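Long-range contacts in acyltransferase (Actinoplanes teichomyceticus, PDB 4Q38), which transfers long aliphatic acyl chains from acyl-coenzyme A to glycopeptide antibiotics of the teicoplanin type: residues Arg190-Leu194 with Trp215-Leu219; Leu228-Arg232 with Phe334-Pro338. One frame throughout, in Å; residues are numbered along the deposited sequence.

In the fold
Both contacts belong to the GNAT-like part of the chain. Helix 221-238 links them: it follows the loop of contact 1 and supplies one side of contact 2. Their centres are about 15 Å apart, and they meet where Leu191 packs on Ala231 and Arg230 reaches Gly192. Each is partly buried. Contact 1 joins outermost strand 188-191 and the residues after it to a loop beside coenzyme A, chiefly through arginine bonds to backbone carbonyls. Contact 2 lies farther from the chain centre and sets the helix against the last strand; leucines, valine and alanine form its buried part, while at the surface an arginine, a histidine and three waters surround the C-terminal proline.

Contact 1. Residues Arg190-Leu194 with Trp215-Leu219; sequences RLGRL and WGGPL. With COA (coenzyme A), chain D.
Arg193 turns NE and NH2 together onto one acceptor: both donate to Gly217 O, at 3.0 and 2.8 Å, and this oxygen lies in the guanidinium plane. The NH2 bond runs nearly in line with the carbonyl, whereas NE comes from above the carbonyl plane. A bend at chi2 (60°) turns the Arg193 chain toward the loop, and NH1 is bonded to Pro213 O. Trp215 O lies over one face of this guanidinium, near its rim, and close to the plane of the Arg190 guanidinium, whose NH2 donates to it at 2.8 Å, with NH1 adding a weak bond. The extended Arg190 chain is steadied by a hydrogen bond from NE to Gly192 O (2.8 Å), nearly straight at 169°. Apart from these polar groups, Leu194 CD2 meets Leu219 CD2 at 3.9 Å, the side chains crossing at about a right angle. The loop borders coenzyme A: Leu219 N donates to its phosphate oxygen O4A (2.7 Å), and Arg193 NH2 touches its methyl CEP. Leu219 also touches the decanoyl-glucosamine ligand. Around the contact, Leu194 packs on Tyr224 of helix 221-238, Pro218 and Leu219 rest on helix 267-272, and Arg190 touches Gln195 of strand 194-200.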
loop_
_atom_site.group_PDB
_atom_site.type_symbol
_atom_site.label_atom_id
_atom_site.label_comp_id
_atom_site.label_asym_id
_atom_site.label_seq_id
_atom_site.Cartn_x
_atom_site.Cartn_y
_atom_site.Cartn_z
ATOM N N ARG A 190 -5.185 -10.189 0.516
ATOM C CA ARG A 190 -5.753 -10.080 1.855
ATOM C C ARG A 190 -6.497 -11.376 2.173
ATOM O O ARG A 190 -7.426 -11.777 1.458
ATOM C CB ARG A 190 -6.675 -8.857 1.991
ATOM C CG ARG A 190 -7.212 -8.699 3.414
ATOM C CD ARG A 190 -7.949 -7.395 3.671
ATOM N NE ARG A 190 -8.272 -7.314 5.095
ATOM C CZ ARG A 190 -8.505 -6.191 5.768
ATOM N NH1 ARG A 190 -8.464 -5.006 5.156
ATOM N NH2 ARG A 190 -8.761 -6.258 7.067
ATOM N N LEU A 191 -6.068 -12.022 3.247
ATOM C CA LEU A 191 -6.622 -13.298 3.653
ATOM C C LEU A 191 -7.196 -13.159 5.062
ATOM O O LEU A 191 -6.657 -13.690 6.041
ATOM C CB LEU A 191 -5.531 -14.381 3.577
ATOM C CG LEU A 191 -4.818 -14.599 2.227
ATOM C CD1 LEU A 191 -3.817 -15.745 2.363
ATOM C CD2 LEU A 191 -5.760 -14.893 1.058
ATOM N N GLY A 192 -8.295 -12.419 5.166
ATOM C CA GLY A 192 -8.873 -12.114 6.483
ATOM C C GLY A 192 -8.261 -10.838 7.018
ATOM O O GLY A 192 -8.193 -9.845 6.288
ATOM N N ARG A 193 -7.825 -10.851 8.282
ATOM C CA ARG A 193 -7.307 -9.631 8.924
ATOM C C ARG A 193 -5.942 -9.216 8.354
ATOM O O ARG A 193 -5.628 -8.027 8.284
ATOM C CB ARG A 193 -7.222 -9.804 10.455
ATOM C CG ARG A 193 -6.887 -8.526 11.233
ATOM C CD ARG A 193 -7.950 -7.466 10.976
ATOM N NE ARG A 193 -7.597 -6.115 11.433
ATOM C CZ ARG A 193 -6.806 -5.259 10.787
ATOM N NH1 ARG A 193 -6.199 -5.605 9.645
ATOM N NH2 ARG A 193 -6.604 -4.050 11.297
ATOM N N LEU A 194 -5.141 -10.202 7.953
ATOM C CA LEU A 194 -3.786 -9.937 7.446
ATOM C C LEU A 194 -3.694 -10.063 5.934
ATOM O O LEU A 194 -4.485 -10.774 5.313
ATOM C CB LEU A 194 -2.807 -10.938 8.049
ATOM C CG LEU A 194 -2.794 -11.117 9.561
ATOM C CD1 LEU A 194 -1.805 -12.223 9.869
ATOM C CD2 LEU A 194 -2.409 -9.802 10.231
ATOM N N TRP A 215 -7.789 -0.964 8.058
ATOM C CA TRP A 215 -9.211 -1.302 8.172
ATOM C C TRP A 215 -9.457 -2.734 8.509
ATOM O O TRP A 215 -8.756 -3.625 8.033
ATOM C CB TRP A 215 -9.941 -0.947 6.888
ATOM C CG TRP A 215 -10.201 0.530 6.747
ATOM C CD1 TRP A 215 -9.787 1.559 7.592
ATOM C CD2 TRP A 215 -10.929 1.193 5.666
ATOM N NE1 TRP A 215 -10.218 2.776 7.129
ATOM C CE2 TRP A 215 -10.901 2.628 5.971
ATOM C CE3 TRP A 215 -11.575 0.758 4.516
ATOM C CZ2 TRP A 215 -11.510 3.567 5.149
ATOM C CZ3 TRP A 215 -12.182 1.715 3.693
ATOM C CH2 TRP A 215 -12.150 3.084 4.006
ATOM N N GLY A 216 -10.470 -2.964 9.339
ATOM C CA GLY A 216 -10.824 -4.310 9.745
ATOM C C GLY A 216 -10.796 -4.512 11.245
ATOM O O GLY A 216 -10.893 -5.643 11.704
ATOM N N GLY A 217 -10.674 -3.418 12.002
ATOM C CA GLY A 217 -10.709 -3.470 13.470
ATOM C C GLY A 217 -9.419 -3.953 14.125
ATOM O O GLY A 217 -8.386 -4.071 13.459
ATOM N N PRO A 218 -9.468 -4.229 15.446
ATOM C CA PRO A 218 -8.265 -4.631 16.179
ATOM C C PRO A 218 -7.631 -5.917 15.670
ATOM O O PRO A 218 -8.296 -6.748 15.051
ATOM C CB PRO A 218 -8.770 -4.828 17.619
ATOM C CG PRO A 218 -9.979 -3.948 17.714
ATOM C CD PRO A 218 -10.621 -4.025 16.352
ATOM N N LEU A 219 -6.341 -6.067 15.941
ATOM C CA LEU A 219 -5.606 -7.262 15.566
ATOM C C LEU A 219 -5.881 -8.372 16.595
ATOM O O LEU A 219 -4.981 -8.796 17.325
ATOM C CB LEU A 219 -4.110 -6.932 15.498
ATOM C CG LEU A 219 -3.255 -7.376 14.309
ATOM C CD1 LEU A 219 -1.799 -7.476 14.734
ATOM C CD2 LEU A 219 -3.723 -8.684 13.690
HETATM N N1A COA D . -3.427 4.450 16.479
HETATM C C2A COA D . -3.868 4.832 17.693
HETATM N N3A COA D . -4.088 3.978 18.708
HETATM C C4A COA D . -3.867 2.648 18.542
HETATM C C5A COA D . -3.386 2.152 17.240
HETATM C C6A COA D . -3.166 3.156 16.175
HETATM N N6A COA D . -2.713 2.812 14.943
HETATM N N7A COA D . -3.258 0.819 17.368
HETATM C C8A COA D . -3.618 0.487 18.629
HETATM N N9A COA D . -3.995 1.579 19.323
HETATM C C1B COA D . -4.437 1.617 20.737
HETATM C C2B COA D . -5.586 0.674 21.043
HETATM O O2B COA D . -6.839 1.307 20.804
HETATM C C3B COA D . -5.343 0.353 22.503
HETATM O O3B COA D . -5.755 1.476 23.286
HETATM P P3B COA D . -6.136 1.386 24.858
HETATM O O7A COA D . -7.476 0.717 24.843
HETATM O O8A COA D . -6.097 2.833 25.273
HETATM O O9A COA D . -5.042 0.564 25.496
HETATM C C4B COA D . -3.821 0.276 22.573
HETATM O O4B COA D . -3.356 1.176 21.564
HETATM C C5B COA D . -3.247 -1.127 22.353
HETATM O O5B COA D . -3.584 -1.592 21.035
HETATM P P1A COA D . -3.360 -3.107 20.559
HETATM O O1A COA D . -4.418 -4.020 21.116
HETATM O O2A COA D . -1.908 -3.430 20.800
HETATM O O3A COA D . -3.568 -2.978 18.955
HETATM P P2A COA D . -4.972 -3.079 18.173
HETATM O O4A COA D . -5.259 -4.523 17.859
HETATM O O5A COA D . -6.042 -2.273 18.862
HETATM O O6A COA D . -4.586 -2.292 16.821
HETATM C CBP COA D . -3.700 -2.299 14.525
HETATM C CCP COA D . -3.568 -2.808 15.957
HETATM C CDP COA D . -2.520 -2.890 13.770
HETATM C CEP COA D . -5.007 -2.805 13.949
HETATM C CAP COA D . -3.657 -0.752 14.494
HETATM O OAP COA D . -2.482 -0.286 15.161
HETATM C C9P COA D . -3.698 -0.098 13.125
HETATM O O9P COA D . -4.746 -0.031 12.507
HETATM N N8P COA D . -2.560 0.424 12.658
HETATM C C7P COA D . -2.426 0.927 11.301
HETATM C C6P COA D . -1.906 -0.161 10.362
HETATM C C5P COA D . -0.492 -0.574 10.740
HETATM O O5P COA D . 0.126 0.031 11.608
HETATM N N4P COA D . 0.004 -1.631 10.090
HETATM C C3P COA D . 1.414 -2.002 10.164
HETATM C C2P COA D . 2.311 -1.126 9.302
HETATM S S1P COA D . 4.051 -1.653 9.455
#

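Contact 2. Residues Leu228-Arg232 with Phe334-Pro338; sequences LHRAR and FVKLP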
loop_
_atom_site.group_PDB
_atom_site.type_symbol
_atom_site.label_atom_id
_atom_site.label_comp_id
_atom_site.label_asym_id
_atom_site.label_seq_id
_atom_site.Cartn_x
_atom_site.Cartn_y
_atom_site.Cartn_z
ATOM N N LEU A 228 -3.139 -16.506 9.553
ATOM C CA LEU A 228 -1.947 -17.364 9.470
ATOM C C LEU A 228 -2.234 -18.760 8.944
ATOM O O LEU A 228 -1.451 -19.294 8.161
ATOM C CB LEU A 228 -1.225 -17.472 10.812
ATOM C CG LEU A 228 -0.107 -16.482 11.097
ATOM C CD1 LEU A 228 0.452 -16.865 12.453
ATOM C CD2 LEU A 228 0.995 -16.546 10.040
ATOM N N HIS A 229 -3.350 -19.355 9.373
ATOM C CA HIS A 229 -3.758 -20.666 8.866
ATOM C C HIS A 229 -4.148 -20.672 7.411
ATOM O O HIS A 229 -4.088 -21.707 6.756
ATOM C CB HIS A 229 -4.877 -21.258 9.730
ATOM C CG HIS A 229 -4.370 -21.860 11.015
ATOM N ND1 HIS A 229 -3.971 -21.106 12.056
ATOM C CD2 HIS A 229 -4.150 -23.181 11.379
ATOM C CE1 HIS A 229 -3.537 -21.909 13.050
ATOM N NE2 HIS A 229 -3.652 -23.176 12.635
ATOM N N ARG A 230 -4.557 -19.522 6.886
ATOM C CA ARG A 230 -4.966 -19.449 5.485
ATOM C C ARG A 230 -3.771 -19.357 4.517
ATOM O O ARG A 230 -3.888 -19.695 3.342
ATOM C CB ARG A 230 -5.898 -18.250 5.282
ATOM C CG ARG A 230 -7.289 -18.477 5.881
ATOM C CD ARG A 230 -8.183 -17.249 5.773
ATOM N NE ARG A 230 -8.391 -16.860 4.378
ATOM C CZ ARG A 230 -9.228 -15.908 3.968
ATOM N NH1 ARG A 230 -9.982 -15.246 4.847
ATOM N NH2 ARG A 230 -9.331 -15.642 2.667
ATOM N N ALA A 231 -2.629 -18.913 5.025
ATOM C CA ALA A 231 -1.529 -18.501 4.161
ATOM C C ALA A 231 -0.982 -19.651 3.311
ATOM O O ALA A 231 -1.038 -19.585 2.089
ATOM C CB ALA A 231 -0.428 -17.831 4.976
ATOM N N ARG A 232 -0.485 -20.713 3.946
ATOM C CA ARG A 232 0.120 -21.801 3.188
ATOM C C ARG A 232 -0.859 -22.483 2.216
ATOM O O ARG A 232 -0.517 -22.684 1.045
ATOM C CB ARG A 232 0.826 -22.801 4.109
ATOM C CG ARG A 232 2.170 -23.256 3.570
ATOM C CD ARG A 232 3.117 -23.658 4.688
ATOM N NE ARG A 232 2.550 -24.716 5.523
ATOM C CZ ARG A 232 2.908 -25.997 5.478
ATOM N NH1 ARG A 232 3.852 -26.411 4.638
ATOM N NH2 ARG A 232 2.319 -26.869 6.291
ATOM N N PHE A 334 10.284 -13.269 12.047
ATOM C CA PHE A 334 9.549 -14.285 11.309
ATOM C C PHE A 334 8.669 -15.127 12.223
ATOM O O PHE A 334 8.881 -15.186 13.443
ATOM C CB PHE A 334 10.509 -15.204 10.537
ATOM C CG PHE A 334 11.275 -16.170 11.420
ATOM C CD1 PHE A 334 10.739 -17.415 11.753
ATOM C CD2 PHE A 334 12.527 -15.833 11.920
ATOM C CE1 PHE A 334 11.441 -18.301 12.569
ATOM C CE2 PHE A 334 13.239 -16.720 12.732
ATOM C CZ PHE A 334 12.692 -17.955 13.058
ATOM N N VAL A 335 7.680 -15.769 11.604
ATOM C CA VAL A 335 6.907 -16.838 12.217
ATOM C C VAL A 335 6.757 -17.937 11.172
ATOM O O VAL A 335 6.540 -17.657 9.997
ATOM C CB VAL A 335 5.508 -16.367 12.710
ATOM C CG1 VAL A 335 5.630 -15.512 13.964
ATOM C CG2 VAL A 335 4.753 -15.600 11.626
ATOM N N LYS A 336 6.897 -19.187 11.591
ATOM C CA LYS A 336 6.674 -20.317 10.694
ATOM C C LYS A 336 5.199 -20.364 10.315
ATOM O O LYS A 336 4.333 -20.096 11.150
ATOM C CB LYS A 336 7.111 -21.624 11.384
ATOM C CG LYS A 336 6.963 -22.891 10.551
ATOM C CD LYS A 336 8.189 -23.184 9.686
ATOM C CE LYS A 336 8.332 -24.687 9.452
ATOM N NZ LYS A 336 9.372 -25.030 8.435
ATOM N N LEU A 337 4.911 -20.676 9.056
ATOM C CA LEU A 337 3.519 -20.801 8.606
ATOM C C LEU A 337 2.906 -22.113 9.079
ATOM O O LEU A 337 3.483 -23.178 8.844
ATOM C CB LEU A 337 3.432 -20.723 7.081
ATOM C CG LEU A 337 3.948 -19.423 6.448
ATOM C CD1 LEU A 337 4.062 -19.578 4.936
ATOM C CD2 LEU A 337 3.064 -18.242 6.808
ATOM N N PRO A 338 1.725 -22.049 9.732
ATOM C CA PRO A 338 1.114 -23.309 10.176
ATOM C C PRO A 338 0.724 -24.174 8.983
ATOM O O PRO A 338 0.518 -23.671 7.875
ATOM C CB PRO A 338 -0.134 -22.860 10.954
ATOM C CG PRO A 338 -0.372 -21.444 10.551
ATOM C CD PRO A 338 0.958 -20.864 10.162
ATOM O OXT PRO A 338 0.630 -25.394 9.088
HETATM O O HOH W 1 -0.196 -21.242 6.778
HETATM O O HOH W 2 -2.887 -24.034 7.528
HETATM O O HOH W 3 -0.784 -25.506 6.289
#
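With CG anti to the carbonyl carbon in both Leu337 (chi1 -60°) and His229 (chi1 -79°), the leucine branch reaches the helix and the imidazole lies broadside to Pro338. Helix 221-238 is the connecting helix of a beta-alpha-beta crossover between the adjacent parallel strands 206-211 and 246-251 of the GNAT-like sheet; here it packs against the end of strand 331-336 and the C-terminus. Inside, Leu337 CD2 touches Ala231 CB (4.0 Å) and Leu228 CD2 (4.2 Å), and the latter also meets Val335 CG2. Ala231 and Leu337 both rest on Leu208 as well. Outside, Pro338 CG sits over the centre of the His229 ring in a CH-pi contact, 3.9 Å from the centroid, while ND1 of His229 is hydrogen-bonded to Asp225 O. Arg232, bent at chi3 (57°), sets CD against Leu337 CB, the side chains crossing obliquely, and donates from NE to Pro338 O (3.3 Å), in its own guanidinium plane but above the carboxylate plane; NH2 forms a long salt bridge with OXT. Pro338 O also accepts from three waters, one weakly. Water 1 enters the helix itself: Leu228 O and Arg232 N stand 4.5 Å apart, and the water bonds to both and to Pro338 O.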